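Local coordinates for Bse634I restriction endonuclease (Geobacillus stearothermophilus, PDB 1KNV), which acts as a type II restriction endonuclease, probably cutting double-stranded DNA at a specific sequence with the help of a divalent metal ion, at residues K103-N106 / V107-D111; A175-L178 / F179-I182; R202-R205 / R206-V210; F280-I283 / D284-L287. All coordinates share one frame; numbering follows the deposited sequence.

Interaction 1 of 4, residues K103-N106 / V107-D111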
ATOM      1  N   LYS B 103      24.306  13.771  19.938  1.00 21.29           N
ATOM      2  CA  LYS B 103      23.462  14.854  20.414  1.00 20.42           C
ATOM      3  C   LYS B 103      23.245  15.806  19.243  1.00 20.62           C
ATOM      4  O   LYS B 103      24.186  16.423  18.763  1.00 21.25           O
ATOM      5  CB  LYS B 103      24.148  15.585  21.565  1.00 20.94           C
ATOM      6  CG  LYS B 103      23.176  16.089  22.607  1.00 21.85           C
ATOM      7  CD  LYS B 103      22.248  17.087  22.003  1.00 22.72           C
ATOM      8  CE  LYS B 103      20.996  17.270  22.820  1.00 21.95           C
ATOM      9  NZ  LYS B 103      20.111  18.195  22.068  1.00 22.90           N
ATOM     10  N   MET B 104      22.004  15.927  18.788  1.00 21.08           N
ATOM     11  CA  MET B 104      21.698  16.785  17.657  1.00 22.64           C
ATOM     12  C   MET B 104      21.181  18.167  18.019  1.00 23.23           C
ATOM     13  O   MET B 104      20.429  18.327  18.978  1.00 23.44           O
ATOM     14  CB  MET B 104      20.669  16.105  16.752  1.00 22.95           C
ATOM     15  CG  MET B 104      21.121  14.791  16.153  1.00 22.53           C
ATOM     16  SD  MET B 104      22.555  14.992  15.099  1.00 24.15           S
ATOM     17  CE  MET B 104      21.904  16.060  13.865  1.00 22.72           C
ATOM     18  N   PRO B 105      21.579  19.188  17.240  1.00 24.30           N
ATOM     19  CA  PRO B 105      21.167  20.581  17.438  1.00 25.95           C
ATOM     20  C   PRO B 105      19.792  20.709  16.783  1.00 28.42           C
ATOM     21  O   PRO B 105      19.215  19.700  16.375  1.00 29.28           O
ATOM     22  CB  PRO B 105      22.230  21.355  16.680  1.00 24.87           C
ATOM     23  CG  PRO B 105      22.456  20.473  15.497  1.00 24.93           C
ATOM     24  CD  PRO B 105      22.520  19.084  16.108  1.00 24.27           C
ATOM     25  N   ASN B 106      19.261  21.921  16.667  1.00 30.19           N
ATOM     26  CA  ASN B 106      17.953  22.072  16.039  1.00 32.57           C
ATOM     27  C   ASN B 106      18.097  21.954  14.515  1.00 32.40           C
ATOM     28  O   ASN B 106      19.167  22.192  13.965  1.00 30.98           O
ATOM     29  CB  ASN B 106      17.329  23.415  16.404  1.00 35.98           C
ATOM     30  CG  ASN B 106      17.658  24.489  15.406  1.00 39.35           C
ATOM     31  OD1 ASN B 106      18.825  24.839  15.222  1.00 41.56           O
ATOM     32  ND2 ASN B 106      16.631  25.018  14.738  1.00 41.36           N
ATOM     33  N   VAL B 107      17.009  21.596  13.841  1.00 33.21           N
ATOM     34  CA  VAL B 107      17.015  21.401  12.392  1.00 32.88           C
ATOM     35  C   VAL B 107      17.586  22.562  11.573  1.00 33.60           C
ATOM     36  O   VAL B 107      18.173  22.349  10.507  1.00 33.95           O
ATOM     37  CB  VAL B 107      15.589  21.068  11.889  1.00 32.49           C
ATOM     38  CG1 VAL B 107      14.695  22.295  12.001  1.00 30.74           C
ATOM     39  CG2 VAL B 107      15.647  20.534  10.465  1.00 31.30           C
ATOM     40  N   LYS B 108      17.430  23.786  12.058  1.00 33.26           N
ATOM     41  CA  LYS B 108      17.942  24.928  11.324  1.00 34.43           C
ATOM     42  C   LYS B 108      19.459  25.033  11.405  1.00 33.49           C
ATOM     43  O   LYS B 108      20.111  25.505  10.477  1.00 33.53           O
ATOM     44  CB  LYS B 108      17.279  26.199  11.827  1.00 37.29           C
ATOM     45  CG  LYS B 108      15.785  26.212  11.555  1.00 41.34           C
ATOM     46  CD  LYS B 108      15.165  27.561  11.891  1.00 44.73           C
ATOM     47  CE  LYS B 108      13.661  27.557  11.636  1.00 46.82           C
ATOM     48  NZ  LYS B 108      13.014  28.840  12.067  1.00 48.57           N
ATOM     49  N   THR B 109      20.021  24.580  12.515  1.00 32.21           N
ATOM     50  CA  THR B 109      21.466  24.592  12.698  1.00 30.17           C
ATOM     51  C   THR B 109      22.096  23.528  11.799  1.00 29.66           C
ATOM     52  O   THR B 109      23.051  23.789  11.065  1.00 30.81           O
ATOM     53  CB  THR B 109      21.833  24.270  14.152  1.00 30.33           C
ATOM     54  OG1 THR B 109      21.301  25.287  15.005  1.00 31.25           O
ATOM     55  CG2 THR B 109      23.345  24.185  14.327  1.00 29.59           C
ATOM     56  N   PHE B 110      21.549  22.321  11.864  1.00 27.70           N
ATOM     57  CA  PHE B 110      22.051  21.215  11.072  1.00 26.09           C
ATOM     58  C   PHE B 110      20.950  20.181  10.936  1.00 26.60           C
ATOM     59  O   PHE B 110      20.686  19.440  11.880  1.00 27.32           O
ATOM     60  CB  PHE B 110      23.256  20.576  11.762  1.00 24.51           C
ATOM     61  CG  PHE B 110      23.933  19.501  10.944  1.00 23.90           C
ATOM     62  CD1 PHE B 110      25.034  19.800  10.150  1.00 22.83           C
ATOM     63  CD2 PHE B 110      23.471  18.191  10.971  1.00 23.24           C
ATOM     64  CE1 PHE B 110      25.662  18.815   9.402  1.00 22.29           C
ATOM     65  CE2 PHE B 110      24.093  17.198  10.226  1.00 22.79           C
ATOM     66  CZ  PHE B 110      25.190  17.511   9.440  1.00 23.29           C
ATOM     67  N   ASP B 111      20.305  20.140   9.770  1.00 26.09           N
ATOM     68  CA  ASP B 111      19.243  19.175   9.499  1.00 24.94           C
ATOM     69  C   ASP B 111      19.872  17.787   9.566  1.00 24.58           C
ATOM     70  O   ASP B 111      20.768  17.476   8.780  1.00 24.98           O
ATOM     71  CB  ASP B 111      18.678  19.411   8.105  1.00 26.09           C
ATOM     72  CG  ASP B 111      17.584  18.435   7.752  1.00 27.39           C
ATOM     73  OD1 ASP B 111      17.510  17.365   8.387  1.00 26.70           O
ATOM     74  OD2 ASP B 111      16.801  18.737   6.825  1.00 29.97           O
TER
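Thr109 points its hydroxyl at the Asn106 amide because OG1 is anti to its carbonyl carbon (chi1 -63°). Asn106 answers with a less usual first torsion, chi1 92°, which swings its amide over the turn. The two side chains meet at about a right angle. Thr109 OG1 donates to Asn106 OD1 at a short 2.5 Å, nearly in line with the C=O bond. Thr109 N reaches the same Asn106 OD1 at 3.0 Å, but from above the carbonyl plane. OD1 thus takes two bonds from one residue, which fixes the rotation of the amide. The backbone oxygen is shared as well. Asn106 O accepts Thr109 N at 2.9 Å and Phe110 N at 3.2 Å, the second bond being the straighter (N-H...O 170°). Side-chain and main-chain oxygens of Asn106 together form an Asx motif, and residues 107-109 have helical backbone angles without regular helix bonds. The turn lies in the loop between strand 99-103, an outermost strand, within this chain, of the mixed sheet of this PD-(D/E)XK nuclease, and helix 118-131. Pro105 CB rests on Thr109 CG2 at 3.8 Å, and Pro105 CG meets Phe110 CB at 3.8 Å. Met104 is bent at both chi2 and chi3, and its CE comes to 3.9 Å from Phe110 CD2, obliquely to the ring. Met104 also shares backbone hydrogen bonds with Asp146, seen to bind calcium in a structure of this protein, though none is bound here. Asn144 ND2 bonds Pro105 O and Phe110 O, tying both arms of the turn to one side chain.

Interaction 2 of 4, residues A175-L178 / F179-I182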
ATOM      1  N   ALA B 175      31.730  16.659  21.652  1.00 32.81           N
ATOM      2  CA  ALA B 175      30.479  15.966  21.934  1.00 32.17           C
ATOM      3  C   ALA B 175      29.282  16.649  21.271  1.00 31.59           C
ATOM      4  O   ALA B 175      28.294  15.998  20.936  1.00 31.89           O
ATOM      5  CB  ALA B 175      30.262  15.882  23.444  1.00 31.48           C
ATOM      6  N   LEU B 176      29.381  17.958  21.066  1.00 29.75           N
ATOM      7  CA  LEU B 176      28.287  18.716  20.473  1.00 29.10           C
ATOM      8  C   LEU B 176      28.359  18.911  18.960  1.00 28.87           C
ATOM      9  O   LEU B 176      27.442  19.486  18.370  1.00 30.62           O
ATOM     10  CB  LEU B 176      28.177  20.086  21.157  1.00 28.26           C
ATOM     11  CG  LEU B 176      27.823  20.101  22.652  1.00 28.13           C
ATOM     12  CD1 LEU B 176      27.820  21.534  23.168  1.00 26.91           C
ATOM     13  CD2 LEU B 176      26.452  19.450  22.869  1.00 27.74           C
ATOM     14  N   THR B 177      29.434  18.442  18.330  1.00 27.22           N
ATOM     15  CA  THR B 177      29.592  18.586  16.880  1.00 26.26           C
ATOM     16  C   THR B 177      29.906  17.246  16.252  1.00 25.64           C
ATOM     17  O   THR B 177      30.459  17.183  15.162  1.00 26.15           O
ATOM     18  CB  THR B 177      30.742  19.549  16.515  1.00 26.86           C
ATOM     19  OG1 THR B 177      31.979  19.043  17.040  1.00 26.73           O
ATOM     20  CG2 THR B 177      30.478  20.941  17.075  1.00 26.82           C
ATOM     21  N   LEU B 178      29.548  16.174  16.944  1.00 24.94           N
ATOM     22  CA  LEU B 178      29.804  14.826  16.463  1.00 23.75           C
ATOM     23  C   LEU B 178      29.088  14.556  15.136  1.00 23.67           C
ATOM     24  O   LEU B 178      29.608  13.871  14.264  1.00 23.57           O
ATOM     25  CB  LEU B 178      29.358  13.832  17.538  1.00 23.23           C
ATOM     26  CG  LEU B 178      29.786  12.369  17.496  1.00 21.84           C
ATOM     27  CD1 LEU B 178      31.302  12.238  17.387  1.00 20.85           C
ATOM     28  CD2 LEU B 178      29.284  11.712  18.764  1.00 21.82           C
ATOM     29  N   PHE B 179      27.894  15.109  14.978  1.00 25.23           N
ATOM     30  CA  PHE B 179      27.128  14.913  13.754  1.00 25.37           C
ATOM     31  C   PHE B 179      27.899  15.345  12.510  1.00 27.00           C
ATOM     32  O   PHE B 179      27.643  14.853  11.407  1.00 27.29           O
ATOM     33  CB  PHE B 179      25.811  15.680  13.852  1.00 26.06           C
ATOM     34  CG  PHE B 179      25.976  17.146  14.155  1.00 26.18           C
ATOM     35  CD1 PHE B 179      26.331  18.046  13.156  1.00 25.45           C
ATOM     36  CD2 PHE B 179      25.787  17.623  15.442  1.00 26.08           C
ATOM     37  CE1 PHE B 179      26.493  19.391  13.433  1.00 25.01           C
ATOM     38  CE2 PHE B 179      25.950  18.970  15.722  1.00 26.51           C
ATOM     39  CZ  PHE B 179      26.304  19.854  14.712  1.00 25.46           C
ATOM     40  N   LYS B 180      28.844  16.264  12.685  1.00 27.28           N
ATOM     41  CA  LYS B 180      29.647  16.752  11.569  1.00 26.50           C
ATOM     42  C   LYS B 180      30.591  15.682  11.003  1.00 25.64           C
ATOM     43  O   LYS B 180      30.880  15.686   9.813  1.00 25.62           O
ATOM     44  CB  LYS B 180      30.466  17.973  11.995  1.00 26.54           C
ATOM     45  CG  LYS B 180      29.673  19.215  12.344  1.00 26.45           C
ATOM     46  CD  LYS B 180      30.651  20.318  12.699  1.00 27.52           C
ATOM     47  CE  LYS B 180      29.964  21.614  13.082  1.00 29.29           C
ATOM     48  NZ  LYS B 180      30.984  22.659  13.426  1.00 30.16           N
ATOM     49  N   ASP B 181      31.073  14.775  11.852  1.00 25.97           N
ATOM     50  CA  ASP B 181      31.978  13.700  11.421  1.00 26.57           C
ATOM     51  C   ASP B 181      31.297  12.686  10.500  1.00 26.87           C
ATOM     52  O   ASP B 181      31.950  12.064   9.651  1.00 27.94           O
ATOM     53  CB  ASP B 181      32.516  12.923  12.626  1.00 28.15           C
ATOM     54  CG  ASP B 181      33.434  13.744  13.498  1.00 30.45           C
ATOM     55  OD1 ASP B 181      33.453  14.986  13.347  1.00 32.37           O
ATOM     56  OD2 ASP B 181      34.127  13.142  14.350  1.00 30.74           O
ATOM     57  N   ILE B 182      29.993  12.497  10.681  1.00 24.97           N
ATOM     58  CA  ILE B 182      29.280  11.523   9.875  1.00 24.91           C
ATOM     59  C   ILE B 182      28.402  12.107   8.787  1.00 24.44           C
ATOM     60  O   ILE B 182      27.659  11.370   8.152  1.00 25.84           O
ATOM     61  CB  ILE B 182      28.404  10.611  10.749  1.00 25.29           C
ATOM     62  CG1 ILE B 182      27.307  11.431  11.411  1.00 25.62           C
ATOM     63  CG2 ILE B 182      29.251   9.923  11.816  1.00 25.04           C
ATOM     64  CD1 ILE B 182      26.325  10.582  12.163  1.00 27.04           C
TER
HETATM   65  O   HOH W   1      33.127  17.267  14.541  1.00 30.42           O
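Phe179 folds back over the backbone that precedes it. Its CG sits between the backbone N and the carbonyl carbon (chi1 55°), a torsion that turns the ring toward Leu176 and Thr177. Phe179 CB leaves the chain next to the Leu178 carbonyl. Further out, CD2 and CZ flank Leu176 O, and Phe179 CE2 comes closest to it, 3.1 Å from Leu176 O. That oxygen approaches the ring obliquely. Thr177 CA lies over one ring face, 4.2 Å from the centroid of Phe179, in a CH-pi contact. A serine in place of Phe179 would probably leave Thr177 CA without its aromatic face and open a gap beside Met104, Pro105 and Phe110, which also pack on the ring. Lys180 runs extended across Thr177, its CD 3.9 Å from Thr177 CB. Thr177 O receives Lys180 N at 3.1 Å from well above the carbonyl plane. A water donates to the same Thr177 O and, at 2.6 Å, to Asp181 OD1, bridging backbone and carboxylate. Asp181 OD2 is hydrogen-bonded to Tyr160 OH, and Thr177 OG1 to Asp173 O, so both polar side chains are anchored outside the turn. Asp181 N bonds Leu178 O at 3.0 Å. These two successive bonds, each from residue i+3 back to i, make two overlapping beta turns that lead the chain out of helix 169-176.

Interaction 3 of 4, residues R202-R205 / R206-V210; sequences RPDR and RLQLV
Gln208 lays its aliphatic stem against the backbone of Asp204, with Gln208 CG in a tight approach to Asp204 O, modelled at 3.0 Å. The same oxygen accepts Gln208 N at 3.1 Å, so backbone and side chain both cover it. Arg206 N bonds Arg202 O at 2.9 Å, and Leu207 N bonds Pro203 O at 2.9 Å. The bond from Leu209 N to Arg205 O is weak. Around this backbone ladder sits a shell of charged side chains. Arg202 holds the Asp204 carboxylate side-on: NE meets Asp204 OD1 at 2.8 Å, and Arg202 NH2 meets Asp204 OD2 at 3.0 Å, both on the syn side. The Arg205 guanidinium lies over the Arg202 guanidinium, with Arg205 CZ 3.7 Å above the centre of that plane. The Asp204 carboxylate probably offsets some of the charge gathered there. Arg205 NH1 is bonded to Ser200 OG, and Arg206 NH1 turns to a salt bridge with Asp248 OD1. Asp204 packs on Asp204 of the second subunit, and Gln208 on Leu207 of that subunit. An alanine in place of Gln208 would keep the backbone bond but would probably strip the side-chain cover from Asp204 O and open a gap against Leu207 of the second subunit. From about Pro203 on, these residues form the first turns of helix 203-227, the crossover helix of a beta-alpha-beta unit between parallel strands 191-198 and 235-240.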
ATOM      1  N   ARG B 202       4.098  18.459  29.519  1.00 30.19           N
ATOM      2  CA  ARG B 202       3.065  19.475  29.456  1.00 30.05           C
ATOM      3  C   ARG B 202       2.440  19.273  28.066  1.00 31.30           C
ATOM      4  O   ARG B 202       3.156  19.003  27.104  1.00 33.43           O
ATOM      5  CB  ARG B 202       3.731  20.843  29.548  1.00 30.94           C
ATOM      6  CG  ARG B 202       2.791  22.004  29.760  1.00 31.53           C
ATOM      7  CD  ARG B 202       3.583  23.277  29.945  1.00 31.50           C
ATOM      8  NE  ARG B 202       4.304  23.641  28.734  1.00 32.37           N
ATOM      9  CZ  ARG B 202       5.086  24.708  28.631  1.00 33.14           C
ATOM     10  NH1 ARG B 202       5.247  25.510  29.674  1.00 33.63           N
ATOM     11  NH2 ARG B 202       5.693  24.982  27.481  1.00 33.39           N
ATOM     12  N   PRO B 203       1.106  19.412  27.937  1.00 31.40           N
ATOM     13  CA  PRO B 203       0.402  19.228  26.663  1.00 29.85           C
ATOM     14  C   PRO B 203       1.165  19.536  25.381  1.00 28.85           C
ATOM     15  O   PRO B 203       1.311  18.663  24.526  1.00 29.38           O
ATOM     16  CB  PRO B 203      -0.826  20.107  26.832  1.00 30.61           C
ATOM     17  CG  PRO B 203      -1.151  19.884  28.269  1.00 30.81           C
ATOM     18  CD  PRO B 203       0.205  20.032  28.927  1.00 31.10           C
ATOM     19  N   ASP B 204       1.654  20.764  25.245  1.00 27.43           N
ATOM     20  CA  ASP B 204       2.379  21.147  24.044  1.00 27.60           C
ATOM     21  C   ASP B 204       3.629  20.306  23.811  1.00 27.67           C
ATOM     22  O   ASP B 204       3.945  19.960  22.677  1.00 29.70           O
ATOM     23  CB  ASP B 204       2.734  22.647  24.078  1.00 27.32           C
ATOM     24  CG  ASP B 204       3.755  23.002  25.154  1.00 27.91           C
ATOM     25  OD1 ASP B 204       3.660  22.466  26.282  1.00 26.94           O
ATOM     26  OD2 ASP B 204       4.646  23.840  24.869  1.00 27.68           O
ATOM     27  N   ARG B 205       4.328  19.954  24.880  1.00 26.96           N
ATOM     28  CA  ARG B 205       5.545  19.165  24.752  1.00 25.52           C
ATOM     29  C   ARG B 205       5.257  17.712  24.458  1.00 23.47           C
ATOM     30  O   ARG B 205       6.025  17.041  23.784  1.00 22.89           O
ATOM     31  CB  ARG B 205       6.378  19.293  26.024  1.00 26.43           C
ATOM     32  CG  ARG B 205       7.013  20.660  26.164  1.00 27.31           C
ATOM     33  CD  ARG B 205       7.493  20.885  27.571  1.00 29.46           C
ATOM     34  NE  ARG B 205       8.086  22.208  27.727  1.00 30.13           N
ATOM     35  CZ  ARG B 205       8.312  22.783  28.901  1.00 29.75           C
ATOM     36  NH1 ARG B 205       7.994  22.149  30.020  1.00 30.71           N
ATOM     37  NH2 ARG B 205       8.852  23.989  28.955  1.00 28.96           N
ATOM     38  N   ARG B 206       4.141  17.227  24.965  1.00 23.25           N
ATOM     39  CA  ARG B 206       3.763  15.850  24.722  1.00 23.77           C
ATOM     40  C   ARG B 206       3.362  15.722  23.249  1.00 23.61           C
ATOM     41  O   ARG B 206       3.692  14.739  22.580  1.00 23.29           O
ATOM     42  CB  ARG B 206       2.588  15.478  25.613  1.00 23.69           C
ATOM     43  CG  ARG B 206       2.406  14.004  25.783  1.00 25.38           C
ATOM     44  CD  ARG B 206       1.198  13.735  26.643  1.00 26.51           C
ATOM     45  NE  ARG B 206      -0.021  13.991  25.890  1.00 29.56           N
ATOM     46  CZ  ARG B 206      -1.239  14.020  26.416  1.00 30.81           C
ATOM     47  NH1 ARG B 206      -1.412  13.815  27.715  1.00 30.43           N
ATOM     48  NH2 ARG B 206      -2.288  14.245  25.633  1.00 32.30           N
ATOM     49  N   LEU B 207       2.651  16.731  22.754  1.00 23.10           N
ATOM     50  CA  LEU B 207       2.197  16.743  21.377  1.00 22.41           C
ATOM     51  C   LEU B 207       3.397  16.801  20.441  1.00 22.55           C
ATOM     52  O   LEU B 207       3.378  16.193  19.372  1.00 23.60           O
ATOM     53  CB  LEU B 207       1.263  17.932  21.125  1.00 22.21           C
ATOM     54  CG  LEU B 207       0.549  17.941  19.769  1.00 21.55           C
ATOM     55  CD1 LEU B 207      -0.326  16.711  19.650  1.00 21.79           C
ATOM     56  CD2 LEU B 207      -0.292  19.195  19.625  1.00 21.50           C
ATOM     57  N   GLN B 208       4.446  17.518  20.835  1.00 21.54           N
ATOM     58  CA  GLN B 208       5.644  17.599  20.004  1.00 20.07           C
ATOM     59  C   GLN B 208       6.268  16.220  19.822  1.00 20.13           C
ATOM     60  O   GLN B 208       6.781  15.907  18.754  1.00 20.40           O
ATOM     61  CB  GLN B 208       6.669  18.529  20.626  1.00 19.21           C
ATOM     62  CG  GLN B 208       6.197  19.945  20.703  1.00 20.47           C
ATOM     63  CD  GLN B 208       7.106  20.800  21.554  1.00 22.14           C
ATOM     64  OE1 GLN B 208       6.821  21.972  21.792  1.00 24.86           O
ATOM     65  NE2 GLN B 208       8.206  20.224  22.015  1.00 21.65           N
ATOM     66  N   LEU B 209       6.239  15.397  20.865  1.00 18.77           N
ATOM     67  CA  LEU B 209       6.795  14.058  20.760  1.00 18.03           C
ATOM     68  C   LEU B 209       5.956  13.270  19.781  1.00 18.39           C
ATOM     69  O   LEU B 209       6.480  12.633  18.878  1.00 19.29           O
ATOM     70  CB  LEU B 209       6.774  13.350  22.110  1.00 17.69           C
ATOM     71  CG  LEU B 209       7.766  13.900  23.126  1.00 17.79           C
ATOM     72  CD1 LEU B 209       7.625  13.166  24.440  1.00 17.80           C
ATOM     73  CD2 LEU B 209       9.170  13.749  22.573  1.00 18.31           C
ATOM     74  N   VAL B 210       4.641  13.331  19.957  1.00 19.11           N
ATOM     75  CA  VAL B 210       3.720  12.600  19.094  1.00 17.86           C
ATOM     76  C   VAL B 210       3.861  12.966  17.618  1.00 16.71           C
ATOM     77  O   VAL B 210       3.948  12.094  16.763  1.00 16.01           O
ATOM     78  CB  VAL B 210       2.246  12.818  19.542  1.00 18.19           C
ATOM     79  CG1 VAL B 210       1.307  12.236  18.528  1.00 18.12           C
ATOM     80  CG2 VAL B 210       2.002  12.159  20.898  1.00 16.87           C
TER

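Interaction 4 of 4, residues F280-I283 / D284-L287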
ATOM      1  N   PHE B 280      21.515  10.556  36.238  1.00 24.01           N
ATOM      2  CA  PHE B 280      22.304  10.248  35.065  1.00 24.80           C
ATOM      3  C   PHE B 280      22.221   8.771  34.759  1.00 25.32           C
ATOM      4  O   PHE B 280      22.396   8.351  33.620  1.00 26.91           O
ATOM      5  CB  PHE B 280      23.744  10.671  35.281  1.00 23.88           C
ATOM      6  CG  PHE B 280      23.917  12.135  35.234  1.00 24.50           C
ATOM      7  CD1 PHE B 280      23.558  12.915  36.321  1.00 25.39           C
ATOM      8  CD2 PHE B 280      24.327  12.754  34.062  1.00 25.09           C
ATOM      9  CE1 PHE B 280      23.597  14.299  36.246  1.00 26.51           C
ATOM     10  CE2 PHE B 280      24.372  14.128  33.966  1.00 26.14           C
ATOM     11  CZ  PHE B 280      24.005  14.910  35.064  1.00 27.04           C
ATOM     12  N   GLU B 281      21.945   7.972  35.775  1.00 25.39           N
ATOM     13  CA  GLU B 281      21.832   6.548  35.549  1.00 25.60           C
ATOM     14  C   GLU B 281      20.596   6.284  34.692  1.00 25.34           C
ATOM     15  O   GLU B 281      20.561   5.313  33.934  1.00 24.79           O
ATOM     16  CB  GLU B 281      21.721   5.800  36.877  1.00 26.54           C
ATOM     17  CG  GLU B 281      21.481   4.313  36.701  1.00 28.04           C
ATOM     18  CD  GLU B 281      21.499   3.565  38.014  1.00 30.01           C
ATOM     19  OE1 GLU B 281      20.911   4.071  38.991  1.00 31.03           O
ATOM     20  OE2 GLU B 281      22.090   2.466  38.065  1.00 31.15           O
ATOM     21  N   ASP B 282      19.582   7.144  34.819  1.00 24.44           N
ATOM     22  CA  ASP B 282      18.352   6.983  34.037  1.00 24.14           C
ATOM     23  C   ASP B 282      18.616   7.140  32.540  1.00 23.25           C
ATOM     24  O   ASP B 282      17.831   6.672  31.714  1.00 23.57           O
ATOM     25  CB  ASP B 282      17.285   8.002  34.450  1.00 24.10           C
ATOM     26  CG  ASP B 282      16.693   7.717  35.813  1.00 24.42           C
ATOM     27  OD1 ASP B 282      16.716   6.541  36.250  1.00 23.53           O
ATOM     28  OD2 ASP B 282      16.183   8.677  36.432  1.00 24.17           O
ATOM     29  N   ILE B 283      19.711   7.819  32.203  1.00 21.28           N
ATOM     30  CA  ILE B 283      20.098   8.030  30.819  1.00 20.49           C
ATOM     31  C   ILE B 283      20.628   6.708  30.278  1.00 21.09           C
ATOM     32  O   ILE B 283      20.280   6.297  29.172  1.00 21.45           O
ATOM     33  CB  ILE B 283      21.208   9.103  30.705  1.00 19.72           C
ATOM     34  CG1 ILE B 283      20.685  10.459  31.188  1.00 18.98           C
ATOM     35  CG2 ILE B 283      21.694   9.194  29.268  1.00 19.15           C
ATOM     36  CD1 ILE B 283      21.746  11.561  31.216  1.00 17.76           C
ATOM     37  N   ASP B 284      21.479   6.052  31.068  1.00 22.59           N
ATOM     38  CA  ASP B 284      22.055   4.761  30.691  1.00 23.74           C
ATOM     39  C   ASP B 284      20.954   3.711  30.544  1.00 24.24           C
ATOM     40  O   ASP B 284      20.977   2.896  29.624  1.00 23.89           O
ATOM     41  CB  ASP B 284      23.036   4.255  31.754  1.00 24.78           C
ATOM     42  CG  ASP B 284      24.271   5.110  31.883  1.00 25.14           C
ATOM     43  OD1 ASP B 284      24.520   5.961  31.005  1.00 24.70           O
ATOM     44  OD2 ASP B 284      25.005   4.905  32.875  1.00 26.70           O
ATOM     45  N   LYS B 285      20.005   3.718  31.477  1.00 25.35           N
ATOM     46  CA  LYS B 285      18.897   2.766  31.444  1.00 26.29           C
ATOM     47  C   LYS B 285      18.060   2.958  30.177  1.00 24.60           C
ATOM     48  O   LYS B 285      17.659   1.992  29.537  1.00 25.21           O
ATOM     49  CB  LYS B 285      18.019   2.925  32.689  1.00 27.02           C
ATOM     50  CG  LYS B 285      18.693   2.528  34.002  1.00 29.14           C
ATOM     51  CD  LYS B 285      17.702   2.664  35.156  1.00 31.02           C
ATOM     52  CE  LYS B 285      18.290   2.237  36.488  1.00 32.38           C
ATOM     53  NZ  LYS B 285      17.295   2.436  37.583  1.00 33.37           N
ATOM     54  N   MET B 286      17.801   4.209  29.822  1.00 23.37           N
ATOM     55  CA  MET B 286      17.036   4.511  28.622  1.00 21.94           C
ATOM     56  C   MET B 286      17.753   3.969  27.395  1.00 21.21           C
ATOM     57  O   MET B 286      17.153   3.311  26.558  1.00 21.39           O
ATOM     58  CB  MET B 286      16.872   6.019  28.462  1.00 21.33           C
ATOM     59  CG  MET B 286      16.407   6.414  27.076  1.00 20.54           C
ATOM     60  SD  MET B 286      16.197   8.160  26.919  1.00 19.60           S
ATOM     61  CE  MET B 286      17.871   8.712  26.823  1.00 18.95           C
ATOM     62  N   LEU B 287      19.046   4.260  27.291  1.00 20.94           N
ATOM     63  CA  LEU B 287      19.830   3.808  26.157  1.00 19.91           C
ATOM     64  C   LEU B 287      19.907   2.304  26.121  1.00 21.53           C
ATOM     65  O   LEU B 287      19.954   1.711  25.051  1.00 21.82           O
ATOM     66  CB  LEU B 287      21.230   4.409  26.212  1.00 18.88           C
ATOM     67  CG  LEU B 287      21.232   5.922  26.005  1.00 18.40           C
ATOM     68  CD1 LEU B 287      22.631   6.492  26.222  1.00 16.23           C
ATOM     69  CD2 LEU B 287      20.710   6.220  24.588  1.00 18.40           C
TER
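Glu281 and Lys285 lie one turn apart on helix 281-291, the last helix of the chain, and both are stretched out. Glu281 has CG anti to its backbone N (chi1 175°), and Lys285 has CG anti to its carbonyl carbon (chi1 -67°) and is extended beyond it. These torsions bring the two stems together in an oblique crossing, so that Lys285 CE comes to 3.8 Å from Glu281 CD. The charges stay further apart: Lys285 NZ is 4.2 Å from Glu281 OE1, and Asp282 OD1 is 4.4 Å from Lys285 NZ. At these distances any attraction is likely to be loose. Asp282 has its firmer partners just before the helix, where OD2 accepts from the backbone N of Thr278 and of Ser279. Asp284 is buried and directs OD2 to a salt bridge with Lys93 of helix 68-93, which would balance its charge. On the apolar side, Ile283 and Leu287 lie side by side and point the same way, with Ile283 CG2 4.2 Å from Leu287 CD1. They pack on Gln86 and Tyr90 of that same helix 68-93. The backbone bond from Leu287 N to Ile283 O is 3.0 Å long, and Leu287 CG lies 3.3 Å from Ile283 O. Met286 runs straight as far as its sulfur, then bends at chi3 (75°), which returns CE to 4.1 Å from Ile283 O.

Overall arrangement
Each contact is local, and none nests in or crosses another; they follow in series along the chain. Interaction 1 closes a tight turn just after strand 99-103. Interaction 2 closes the turns that leave helix 169-176. These two touch through Phe179, which joins the two loops beside the sheet edge. Interaction 3 begins helix 203-227, at the second subunit, and its centre is about 27 Å from that of interaction 2, across the chain's centre. Interaction 4 begins the C-terminal helix, after strand 273-276, the other outermost strand within this chain. Interactions 1, 2 and 4 all touch helix 68-93.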